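Local coordinates for protein endoglucanase E (Clostridium thermocellum, PDB 2WAO) that probably deacetylates plant cell-wall polysaccharides as a family 2 carbohydrate esterase domain and also binds cellulose chains, here cellohexaose, in its active-site cleft, at residues A[130-135]-A[309-314]; A[179-184]-A[229-234]; A[258-263]-A[270-275]. All blocks are in the same frame, centred on the assembly; numbering follows the deposited sequence.

Contact 1: A[130-135]-A[309-314]; sequences DSITCA and WHPSIA. With BGC (beta-D-glucopyranose), chain B; BGC (beta-D-glucopyranose), chain C; BGC (beta-D-glucopyranose), chain D; BGC (beta-D-glucopyranose), chain E.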
loop_
_atom_site.group_PDB
_atom_site.type_symbol
_atom_site.label_atom_id
_atom_site.label_comp_id
_atom_site.label_asym_id
_atom_site.label_seq_id
_atom_site.Cartn_x
_atom_site.Cartn_y
_atom_site.Cartn_z
ATOM N N ASP A 130 7.917 1.160 1.775
ATOM C CA ASP A 130 8.808 -0.013 1.629
ATOM C C ASP A 130 8.089 -1.208 2.265
ATOM O O ASP A 130 6.848 -1.332 2.148
ATOM C CB ASP A 130 10.188 0.322 2.243
ATOM C CG ASP A 130 10.088 0.820 3.747
ATOM O OD1 ASP A 130 9.077 0.487 4.478
ATOM O OD2 ASP A 130 11.026 1.510 4.215
ATOM N N SER A 131 8.821 -2.072 2.971
ATOM C CA SER A 131 8.243 -3.306 3.504
ATOM C C SER A 131 7.156 -3.038 4.516
ATOM O O SER A 131 6.226 -3.802 4.623
ATOM C CB SER A 131 9.313 -4.162 4.185
ATOM O OG SER A 131 10.384 -4.424 3.290
ATOM N N ILE A 132 7.310 -1.935 5.280
ATOM C CA ILE A 132 6.385 -1.587 6.337
ATOM C C ILE A 132 5.022 -1.293 5.681
ATOM O O ILE A 132 3.994 -1.777 6.145
ATOM C CB ILE A 132 6.894 -0.369 7.152
ATOM C CG1 ILE A 132 8.235 -0.727 7.847
ATOM C CG2 ILE A 132 5.831 -0.027 8.281
ATOM C CD1 ILE A 132 9.040 0.495 8.282
ATOM N N THR A 133 5.016 -0.555 4.572
ATOM C CA THR A 133 3.710 -0.254 3.930
ATOM C C THR A 133 3.121 -1.371 3.109
ATOM O O THR A 133 1.901 -1.517 3.018
ATOM C CB THR A 133 3.522 1.251 3.437
ATOM O OG1 THR A 133 2.853 1.424 2.165
ATOM C CG2 THR A 133 4.591 2.113 3.735
ATOM N N CYS A 134 3.985 -2.252 2.640
ATOM C CA CYS A 134 3.582 -3.574 2.083
ATOM C C CYS A 134 2.952 -4.514 3.140
ATOM O O CYS A 134 2.297 -5.499 2.769
ATOM C CB CYS A 134 4.820 -4.268 1.464
ATOM S SG CYS A 134 5.367 -3.471 -0.075
ATOM N N ALA A 135 3.182 -4.228 4.428
ATOM C CA ALA A 135 2.781 -5.103 5.546
ATOM C C ALA A 135 3.490 -6.477 5.447
ATOM O O ALA A 135 2.896 -7.493 5.833
ATOM C CB ALA A 135 1.260 -5.318 5.603
ATOM N N TRP A 309 11.235 -9.318 12.000
ATOM C CA TRP A 309 11.030 -8.125 12.864
ATOM C C TRP A 309 10.132 -7.048 12.263
ATOM O O TRP A 309 10.092 -5.919 12.794
ATOM C CB TRP A 309 12.365 -7.446 13.186
ATOM C CG TRP A 309 13.388 -8.305 13.881
ATOM C CD1 TRP A 309 14.113 -9.318 13.342
ATOM C CD2 TRP A 309 13.821 -8.176 15.239
ATOM N NE1 TRP A 309 14.958 -9.853 14.289
ATOM C CE2 TRP A 309 14.801 -9.162 15.460
ATOM C CE3 TRP A 309 13.447 -7.337 16.299
ATOM C CZ2 TRP A 309 15.420 -9.338 16.691
ATOM C CZ3 TRP A 309 14.078 -7.499 17.535
ATOM C CH2 TRP A 309 15.058 -8.491 17.714
ATOM N N HIS A 310 9.431 -7.334 11.152
ATOM C CA HIS A 310 8.521 -6.313 10.629
ATOM C C HIS A 310 7.297 -6.147 11.554
ATOM O O HIS A 310 7.033 -7.023 12.449
ATOM C CB HIS A 310 8.126 -6.642 9.186
ATOM C CG HIS A 310 9.273 -6.483 8.232
ATOM N ND1 HIS A 310 10.346 -7.346 8.223
ATOM C CD2 HIS A 310 9.560 -5.523 7.318
ATOM C CE1 HIS A 310 11.225 -6.958 7.308
ATOM N NE2 HIS A 310 10.764 -5.863 6.733
ATOM N N PRO A 311 6.545 -5.024 11.393
ATOM C CA PRO A 311 5.468 -4.796 12.382
ATOM C C PRO A 311 4.349 -5.858 12.409
ATOM O O PRO A 311 3.915 -6.329 11.366
ATOM C CB PRO A 311 4.923 -3.401 12.015
ATOM C CG PRO A 311 6.096 -2.724 11.293
ATOM C CD PRO A 311 6.705 -3.870 10.489
ATOM N N SER A 312 3.879 -6.162 13.629
ATOM C CA SER A 312 2.705 -7.018 13.852
ATOM C C SER A 312 1.431 -6.229 13.476
ATOM O O SER A 312 1.494 -4.978 13.285
ATOM C CB SER A 312 2.634 -7.353 15.355
ATOM O OG SER A 312 2.415 -6.150 16.096
ATOM N N ILE A 313 0.285 -6.918 13.407
ATOM C CA ILE A 313 -0.969 -6.205 13.177
ATOM C C ILE A 313 -1.232 -5.201 14.298
ATOM O O ILE A 313 -1.683 -4.075 14.031
ATOM C CB ILE A 313 -2.131 -7.167 12.953
ATOM C CG1 ILE A 313 -1.981 -7.737 11.527
ATOM C CG2 ILE A 313 -3.479 -6.401 13.035
ATOM C CD1 ILE A 313 -2.704 -8.997 11.337
ATOM N N ALA A 314 -0.956 -5.587 15.555
ATOM C CA ALA A 314 -1.108 -4.616 16.624
ATOM C C ALA A 314 -0.317 -3.317 16.432
ATOM O O ALA A 314 -0.824 -2.221 16.701
ATOM C CB ALA A 314 -0.769 -5.287 18.007
HETATM C C2 BGC B . 15.141 -9.327 5.734
HETATM C C3 BGC B . 15.362 -9.244 4.230
HETATM C C4 BGC B . 14.386 -8.233 3.619
HETATM C C5 BGC B . 14.549 -6.880 4.345
HETATM C C6 BGC B . 13.691 -5.729 3.783
HETATM C C1 BGC B . 15.231 -7.933 6.347
HETATM O O2 BGC B . 16.084 -10.242 6.300
HETATM O O3 BGC B . 15.158 -10.536 3.644
HETATM O O4 BGC B . 14.871 -8.125 2.375
HETATM O O5 BGC B . 14.288 -7.074 5.734
HETATM O O6 BGC B . 12.324 -6.087 3.886
HETATM C C2 BGC C . 14.878 -2.651 19.609
HETATM C C3 BGC C . 14.919 -3.806 18.615
HETATM C C4 BGC C . 16.297 -3.928 17.975
HETATM C C5 BGC C . 17.396 -3.884 19.031
HETATM C C6 BGC C . 18.775 -3.922 18.386
HETATM C C1 BGC C . 16.076 -2.697 20.549
HETATM O O1 BGC C . 16.059 -1.563 21.388
HETATM O O2 BGC C . 13.687 -2.719 20.361
HETATM O O3 BGC C . 13.952 -3.597 17.611
HETATM O O4 BGC C . 16.415 -4.758 17.432
HETATM O O5 BGC C . 17.267 -2.704 19.794
HETATM O O6 BGC C . 19.730 -3.408 19.286
HETATM C C2 BGC D . 17.266 -5.867 15.463
HETATM C C3 BGC D . 17.455 -5.645 13.967
HETATM C C4 BGC D . 16.156 -5.159 13.306
HETATM C C5 BGC D . 15.399 -4.091 14.116
HETATM C C6 BGC D . 13.990 -3.858 13.583
HETATM C C1 BGC D . 16.581 -4.632 16.037
HETATM O O2 BGC D . 18.526 -5.995 16.045
HETATM O O3 BGC D . 17.888 -6.868 13.410
HETATM O O4 BGC D . 16.503 -5.038 12.015
HETATM O O5 BGC D . 15.310 -4.494 15.472
HETATM O O6 BGC D . 13.144 -3.151 14.498
HETATM C C2 BGC E . 15.577 -4.933 9.802
HETATM C C3 BGC E . 14.897 -5.768 8.719
HETATM C C4 BGC E . 15.621 -7.090 8.522
HETATM C C5 BGC E . 15.781 -7.829 9.856
HETATM C C6 BGC E . 16.730 -9.007 9.620
HETATM C C1 BGC E . 15.726 -5.766 11.090
HETATM O O2 BGC E . 14.828 -3.752 10.075
HETATM O O3 BGC E . 14.869 -5.037 7.514
HETATM O O4 BGC E . 14.972 -7.964 7.745
HETATM O O5 BGC E . 16.366 -7.011 10.877
HETATM O O6 BGC E . 16.853 -9.580 10.877
#
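The imidazole of H310 carries this contact: S131 CB approaches the ring obliquely, 3.4 Å from H310 NE2, while a glucose of the bound chain lies along its edge. That sugar (chain B) has its O5 in the ring plane, 3.4 Å from H310 CE1, and its O6 near the same plane, hydrogen-bonded to H310 NE2 at 3.3 Å. Y136 stacks on the imidazole. W309, next to H310, offers its indole face to a different glucose: C2 of the chain D unit stands 3.9 Å above the plane, offset toward the rim.

S131 OG turns to the ligand because it sits anti to its own carbonyl carbon (chi1 -55°). In this conformer, one of two deposited, S131 OG accepts a bond of 2.6 Å from the chain B glucose O6, so this hydroxymethyl bridges S131 and H310. G177 N also binds S131 OG, and H310 ND1 is held by the carbonyl of E307, which fixes the rotation of the ring. S131 and H310 probably correspond to the serine and histidine of SGNH hydrolases, consistent with a sugar lodged directly in the catalytic centre.

Behind the polar face, I132 CG2 meets P311 CG at 4.1 Å, the two side chains crossing at about a right angle. D130 caps the short, weakly bonded helix 131-134: D130 OD1, met on its anti side and 27° out of the carboxylate plane, takes a 3.1 Å bond from I132 N. A135 ends that turn in a Schellman motif. The turn follows strand 123-129 of the parallel sheet; T223 of helix 223-226, Y158 of helix 158-165 and M319 of helix 313-331 surround I132, while S312 caps the last of these helices.

Contact 2: A[179-184]-A[229-234]; sequences GLTMNY and SFADKT. With BGC (beta-D-glucopyranose), chain B; BGC (beta-D-glucopyranose), chain E; FMT (formic acid), chain H.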
loop_
_atom_site.group_PDB
_atom_site.type_symbol
_atom_site.label_atom_id
_atom_site.label_comp_id
_atom_site.label_asym_id
_atom_site.label_seq_id
_atom_site.Cartn_x
_atom_site.Cartn_y
_atom_site.Cartn_z
ATOM N N GLY A 179 14.666 1.791 -0.904
ATOM C CA GLY A 179 15.032 3.009 -0.182
ATOM C C GLY A 179 15.144 4.177 -1.137
ATOM O O GLY A 179 14.830 4.078 -2.357
ATOM N N LEU A 180 15.591 5.292 -0.571
ATOM C CA LEU A 180 15.813 6.484 -1.313
ATOM C C LEU A 180 17.208 6.498 -1.949
ATOM O O LEU A 180 17.379 7.046 -3.075
ATOM C CB LEU A 180 15.722 7.721 -0.413
ATOM C CG LEU A 180 14.256 8.041 -0.184
ATOM C CD1 LEU A 180 14.016 8.796 1.086
ATOM C CD2 LEU A 180 13.708 8.815 -1.414
ATOM N N THR A 181 18.201 5.992 -1.210
ATOM C CA THR A 181 19.613 5.973 -1.757
ATOM C C THR A 181 20.174 4.574 -1.960
ATOM O O THR A 181 21.233 4.406 -2.631
ATOM C CB THR A 181 20.623 6.737 -0.822
ATOM O OG1 THR A 181 20.839 5.968 0.359
ATOM C CG2 THR A 181 20.080 8.109 -0.459
ATOM N N MET A 182 19.521 3.586 -1.352
ATOM C CA MET A 182 19.978 2.190 -1.357
ATOM C C MET A 182 18.811 1.291 -1.005
ATOM O O MET A 182 17.862 1.740 -0.367
ATOM C CB MET A 182 21.124 1.991 -0.338
ATOM C CG MET A 182 20.667 2.245 1.081
ATOM S SD MET A 182 21.991 2.126 2.277
ATOM C CE MET A 182 22.120 0.365 2.281
ATOM N N ASN A 183 18.892 0.027 -1.407
ATOM C CA ASN A 183 17.960 -0.987 -0.976
ATOM C C ASN A 183 18.539 -1.734 0.221
ATOM O O ASN A 183 19.702 -1.557 0.546
ATOM C CB ASN A 183 17.648 -1.907 -2.155
ATOM C CG ASN A 183 16.979 -1.127 -3.272
ATOM O OD1 ASN A 183 16.102 -0.286 -3.016
ATOM N ND2 ASN A 183 17.487 -1.279 -4.475
ATOM N N TYR A 184 17.721 -2.532 0.877
ATOM C CA TYR A 184 18.155 -3.319 2.041
ATOM C C TYR A 184 19.508 -4.025 1.813
ATOM O O TYR A 184 19.676 -4.727 0.829
ATOM C CB TYR A 184 17.103 -4.367 2.438
ATOM C CG TYR A 184 17.617 -5.104 3.653
ATOM C CD1 TYR A 184 17.667 -4.474 4.898
ATOM C CD2 TYR A 184 18.163 -6.385 3.524
ATOM C CE1 TYR A 184 18.222 -5.128 5.999
ATOM C CE2 TYR A 184 18.712 -7.050 4.631
ATOM C CZ TYR A 184 18.718 -6.409 5.849
ATOM O OH TYR A 184 19.250 -7.066 6.926
ATOM N N SER A 229 24.008 -0.035 6.567
ATOM C CA SER A 229 25.084 0.942 6.414
ATOM C C SER A 229 24.398 2.293 6.236
ATOM O O SER A 229 23.575 2.420 5.312
ATOM C CB SER A 229 25.849 0.586 5.155
ATOM O OG SER A 229 26.975 1.416 5.025
ATOM N N PHE A 230 24.683 3.248 7.120
ATOM C CA PHE A 230 23.959 4.531 7.175
ATOM C C PHE A 230 24.195 5.339 5.898
ATOM O O PHE A 230 25.350 5.618 5.558
ATOM C CB PHE A 230 24.402 5.391 8.373
ATOM C CG PHE A 230 24.161 4.754 9.736
ATOM C CD1 PHE A 230 23.160 3.788 9.923
ATOM C CD2 PHE A 230 24.919 5.158 10.824
ATOM C CE1 PHE A 230 22.945 3.213 11.201
ATOM C CE2 PHE A 230 24.713 4.589 12.088
ATOM C CZ PHE A 230 23.715 3.631 12.273
ATOM N N ALA A 231 23.131 5.765 5.214
ATOM C CA ALA A 231 23.285 6.563 3.978
ATOM C C ALA A 231 23.943 7.911 4.283
ATOM O O ALA A 231 23.714 8.497 5.342
ATOM C CB ALA A 231 21.902 6.813 3.327
ATOM N N ASP A 232 24.691 8.419 3.307
ATOM C CA ASP A 232 25.275 9.765 3.334
ATOM C C ASP A 232 24.199 10.837 3.552
ATOM O O ASP A 232 23.174 10.821 2.856
ATOM C CB ASP A 232 25.978 10.016 1.996
ATOM C CG ASP A 232 26.509 11.449 1.867
ATOM O OD1 ASP A 232 27.492 11.758 2.592
ATOM O OD2 ASP A 232 25.973 12.259 1.049
ATOM N N LYS A 233 24.416 11.761 4.490
ATOM C CA LYS A 233 23.407 12.795 4.738
ATOM C C LYS A 233 22.996 13.597 3.489
ATOM O O LYS A 233 21.815 13.699 3.180
ATOM C CB LYS A 233 23.817 13.763 5.824
ATOM C CG LYS A 233 22.715 14.776 6.145
ATOM C CD LYS A 233 23.121 15.742 7.230
ATOM C CE LYS A 233 21.968 16.695 7.534
ATOM N NZ LYS A 233 22.285 17.514 8.744
ATOM N N THR A 234 23.972 14.189 2.793
ATOM C CA THR A 234 23.616 15.007 1.628
ATOM C C THR A 234 22.830 14.219 0.570
ATOM O O THR A 234 21.813 14.716 0.042
ATOM C CB THR A 234 24.885 15.703 1.033
ATOM O OG1 THR A 234 25.477 16.497 2.072
ATOM C CG2 THR A 234 24.490 16.629 -0.076
HETATM C C2 BGC B . 15.141 -9.327 5.734
HETATM C C3 BGC B . 15.362 -9.244 4.230
HETATM C C4 BGC B . 14.386 -8.233 3.619
HETATM C C5 BGC B . 14.549 -6.880 4.345
HETATM C C6 BGC B . 13.691 -5.729 3.783
HETATM C C1 BGC B . 15.231 -7.933 6.347
HETATM O O2 BGC B . 16.084 -10.242 6.300
HETATM O O3 BGC B . 15.158 -10.536 3.644
HETATM O O4 BGC B . 14.871 -8.125 2.375
HETATM O O5 BGC B . 14.288 -7.074 5.734
HETATM O O6 BGC B . 12.324 -6.087 3.886
HETATM C C2 BGC E . 15.577 -4.933 9.802
HETATM C C3 BGC E . 14.897 -5.768 8.719
HETATM C C4 BGC E . 15.621 -7.090 8.522
HETATM C C5 BGC E . 15.781 -7.829 9.856
HETATM C C6 BGC E . 16.730 -9.007 9.620
HETATM C C1 BGC E . 15.726 -5.766 11.090
HETATM O O2 BGC E . 14.828 -3.752 10.075
HETATM O O3 BGC E . 14.869 -5.037 7.514
HETATM O O4 BGC E . 14.972 -7.964 7.745
HETATM O O5 BGC E . 16.366 -7.011 10.877
HETATM O O6 BGC E . 16.853 -9.580 10.877
HETATM C C FMT H . 26.429 2.146 9.921
HETATM O O1 FMT H . 27.252 1.704 10.729
HETATM O O2 FMT H . 26.759 2.806 8.935
#
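T181 and A231 bring two irregular backbone runs closest, with T181 CA and A231 CA 6.8 Å apart just before helix 233-250 begins. T181 OG1 lies against the methyl A231 CB at 3.3 Å. M182 SD comes to 3.4 Å from the carbonyl S229 O; M182 CG is placed between its backbone N and carbonyl carbon (chi1 64°), and the chain bends only at its last torsion. Both loops lean on D225, whose carboxylate accepts from L180 N and T181 N and whose backbone bonds to that of A231. D232 caps the helix through K235 N. A formic acid, probably from the crystallisation liquor, lies over one face of F230, tilted to it, its carbon 3.3 Å above the ring centre, and F230 N donates an almost straight 2.8 Å bond to its O2.

Y184, at the end of 179-184, turns toward the ligand cleft: its CG is anti to the backbone N (chi1 -179°), and the chain B glucose C5 lies 3.6 Å above the ring plane, offset toward the rim, sugar and phenol rings nearly parallel. A sugar packed over an aromatic face is characteristic of carbohydrate-binding sites, here a wall of the cellohexaose pocket.

Contact 3: A[258-263]-A[270-275]; sequences CCVGPM and DLCRSY. With BGC (beta-D-glucopyranose), chain D.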
loop_
_atom_site.group_PDB
_atom_site.type_symbol
_atom_site.label_atom_id
_atom_site.label_comp_id
_atom_site.label_asym_id
_atom_site.label_seq_id
_atom_site.Cartn_x
_atom_site.Cartn_y
_atom_site.Cartn_z
ATOM N N CYS A 258 5.464 13.105 5.932
ATOM C CA CYS A 258 6.773 12.403 5.893
ATOM C C CYS A 258 7.007 11.661 7.209
ATOM O O CYS A 258 7.021 12.291 8.292
ATOM C CB CYS A 258 7.896 13.420 5.671
ATOM S SG CYS A 258 7.723 14.278 4.107
ATOM N N CYS A 259 7.160 10.341 7.153
ATOM C CA CYS A 259 7.010 9.531 8.392
ATOM C C CYS A 259 8.254 8.731 8.690
ATOM O O CYS A 259 8.890 8.221 7.769
ATOM C CB CYS A 259 5.831 8.546 8.277
ATOM S SG CYS A 259 4.255 9.291 7.866
ATOM N N VAL A 260 8.608 8.632 9.970
ATOM C CA VAL A 260 9.729 7.793 10.382
ATOM C C VAL A 260 9.221 6.788 11.437
ATOM O O VAL A 260 8.525 7.170 12.347
ATOM C CB VAL A 260 10.869 8.693 10.958
ATOM C CG1 VAL A 260 11.932 7.863 11.577
ATOM C CG2 VAL A 260 11.498 9.542 9.810
ATOM N N GLY A 261 9.584 5.518 11.301
ATOM C CA GLY A 261 9.321 4.498 12.324
ATOM C C GLY A 261 8.403 3.466 11.698
ATOM O O GLY A 261 7.847 3.710 10.638
ATOM N N PRO A 262 8.172 2.336 12.397
ATOM C CA PRO A 262 8.669 2.032 13.747
ATOM C C PRO A 262 9.837 0.993 13.815
ATOM O O PRO A 262 10.111 0.472 14.902
ATOM C CB PRO A 262 7.421 1.379 14.349
ATOM C CG PRO A 262 6.968 0.511 13.189
ATOM C CD PRO A 262 7.214 1.314 11.933
ATOM N N MET A 263 10.477 0.675 12.696
ATOM C CA MET A 263 11.522 -0.356 12.661
ATOM C C MET A 263 12.957 0.109 12.949
ATOM O O MET A 263 13.764 -0.681 13.402
ATOM C CB MET A 263 11.493 -1.139 11.342
ATOM C CG MET A 263 10.213 -1.939 11.183
ATOM S SD MET A 263 10.313 -2.916 9.670
ATOM C CE MET A 263 11.608 -4.108 10.108
ATOM N N ASP A 270 18.101 7.791 15.113
ATOM C CA ASP A 270 18.359 9.214 15.389
ATOM C C ASP A 270 18.715 9.974 14.076
ATOM O O ASP A 270 18.257 11.084 13.856
ATOM C CB ASP A 270 19.451 9.416 16.459
ATOM C CG ASP A 270 19.037 8.892 17.816
ATOM O OD1 ASP A 270 17.805 8.784 18.087
ATOM O OD2 ASP A 270 19.963 8.527 18.620
ATOM N N LEU A 271 19.579 9.393 13.247
ATOM C CA LEU A 271 20.017 10.034 12.000
ATOM C C LEU A 271 18.831 10.171 11.050
ATOM O O LEU A 271 18.612 11.256 10.496
ATOM C CB LEU A 271 21.164 9.263 11.331
ATOM C CG LEU A 271 22.558 9.264 11.988
ATOM C CD1 LEU A 271 23.457 8.224 11.339
ATOM C CD2 LEU A 271 23.131 10.682 11.917
ATOM N N CYS A 272 18.061 9.098 10.862
ATOM C CA CYS A 272 16.874 9.188 9.994
ATOM C C CYS A 272 15.900 10.305 10.482
ATOM O O CYS A 272 15.442 11.146 9.687
ATOM C CB CYS A 272 16.159 7.834 9.876
ATOM S SG CYS A 272 15.057 7.831 8.423
ATOM N N ARG A 273 15.614 10.338 11.784
ATOM C CA ARG A 273 14.786 11.392 12.333
ATOM C C ARG A 273 15.393 12.769 12.060
ATOM O O ARG A 273 14.692 13.665 11.619
ATOM C CB ARG A 273 14.554 11.179 13.828
ATOM C CG ARG A 273 13.540 12.162 14.465
ATOM C CD ARG A 273 13.194 11.707 15.911
ATOM N NE ARG A 273 14.371 11.295 16.647
ATOM C CZ ARG A 273 14.527 10.167 17.337
ATOM N NH1 ARG A 273 13.556 9.270 17.478
ATOM N NH2 ARG A 273 15.686 9.966 17.921
ATOM N N SER A 274 16.686 12.929 12.343
ATOM C CA SER A 274 17.342 14.210 12.095
ATOM C C SER A 274 17.196 14.618 10.605
ATOM O O SER A 274 16.852 15.752 10.306
ATOM C CB SER A 274 18.837 14.104 12.476
ATOM O OG SER A 274 19.476 15.352 12.273
ATOM N N TYR A 275 17.473 13.688 9.700
ATOM C CA TYR A 275 17.492 14.016 8.253
ATOM C C TYR A 275 16.094 14.337 7.695
ATOM O O TYR A 275 15.927 15.366 7.011
ATOM C CB TYR A 275 18.148 12.907 7.421
ATOM C CG TYR A 275 19.588 12.601 7.741
ATOM C CD1 TYR A 275 20.336 13.381 8.641
ATOM C CD2 TYR A 275 20.198 11.493 7.158
ATOM C CE1 TYR A 275 21.669 13.038 8.941
ATOM C CE2 TYR A 275 21.510 11.145 7.464
ATOM C CZ TYR A 275 22.238 11.952 8.326
ATOM O OH TYR A 275 23.546 11.567 8.605
HETATM C C2 BGC D . 17.266 -5.867 15.463
HETATM C C3 BGC D . 17.455 -5.645 13.967
HETATM C C4 BGC D . 16.156 -5.159 13.306
HETATM C C5 BGC D . 15.399 -4.091 14.116
HETATM C C6 BGC D . 13.990 -3.858 13.583
HETATM C C1 BGC D . 16.581 -4.632 16.037
HETATM O O2 BGC D . 18.526 -5.995 16.045
HETATM O O3 BGC D . 17.888 -6.868 13.410
HETATM O O4 BGC D . 16.503 -5.038 12.015
HETATM O O5 BGC D . 15.310 -4.494 15.472
HETATM O O6 BGC D . 13.144 -3.151 14.498
#
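V260 spreads its two methyls over the helix: V260 CG2 touches C272 SG at 4.2 Å, and V260 CG1 reaches the backbone, 4.4 Å from R273 N. V260 CG1 is anti to its own N (chi1 171°), leaving V260 CG2 beside that N and turned to the sulphur. C272 answers with SG anti to its backbone N (chi1 -162°), which points the thiol at the methyl; the two meet end to end in a loose, apolar contact. L269, V276 and F293 also pack on V260.

The pair seats helix 266-285 on strand 255-260 within the beta-alpha-beta unit that runs on to strand 291-295, the last strand of the parallel sheet in this SGNH-type alpha/beta domain. V260 itself is bonded through its backbone to V294 in edge strand 291-295 and to F296 just past it.

R273 lies at the margin of the contact, its chain running past V260. It is modelled in two conformers; NH1 of the one given pairs with E295, while its short approach to D270 is doubtful.

Past V260 the chain runs on almost straight through G261 and bends at P262, which follows a cis peptide. G261 has a positive phi (117°) at which a CB would press on the carbonyl of V260. G261 O accepts from N220 ND2, and beyond the bend M263 O takes a 2.8 Å hydrogen bond from O6 of the chain D glucose.

From the N-terminal side, 130-135 opens the longest loop, which contact 1 closes only at 309-314, bringing the first turn after strand 123-129 to the start of helix 313-331. Contacts 2 and 3 both fall within that loop and follow each other in series: 179-184 is joined to 229-234 ahead of helix 233-250, then strand 255-260 to helix 266-285. M263 of contact 3 ties back to contact 1, its SD 3.5 Å from I132 CG1. Contacts 2 and 3 meet where F230 packs on L271 and K233 on Y275. Contacts 1 and 2 do not touch, yet share the chain B and E glucoses, while contacts 1 and 3 share the chain D glucose.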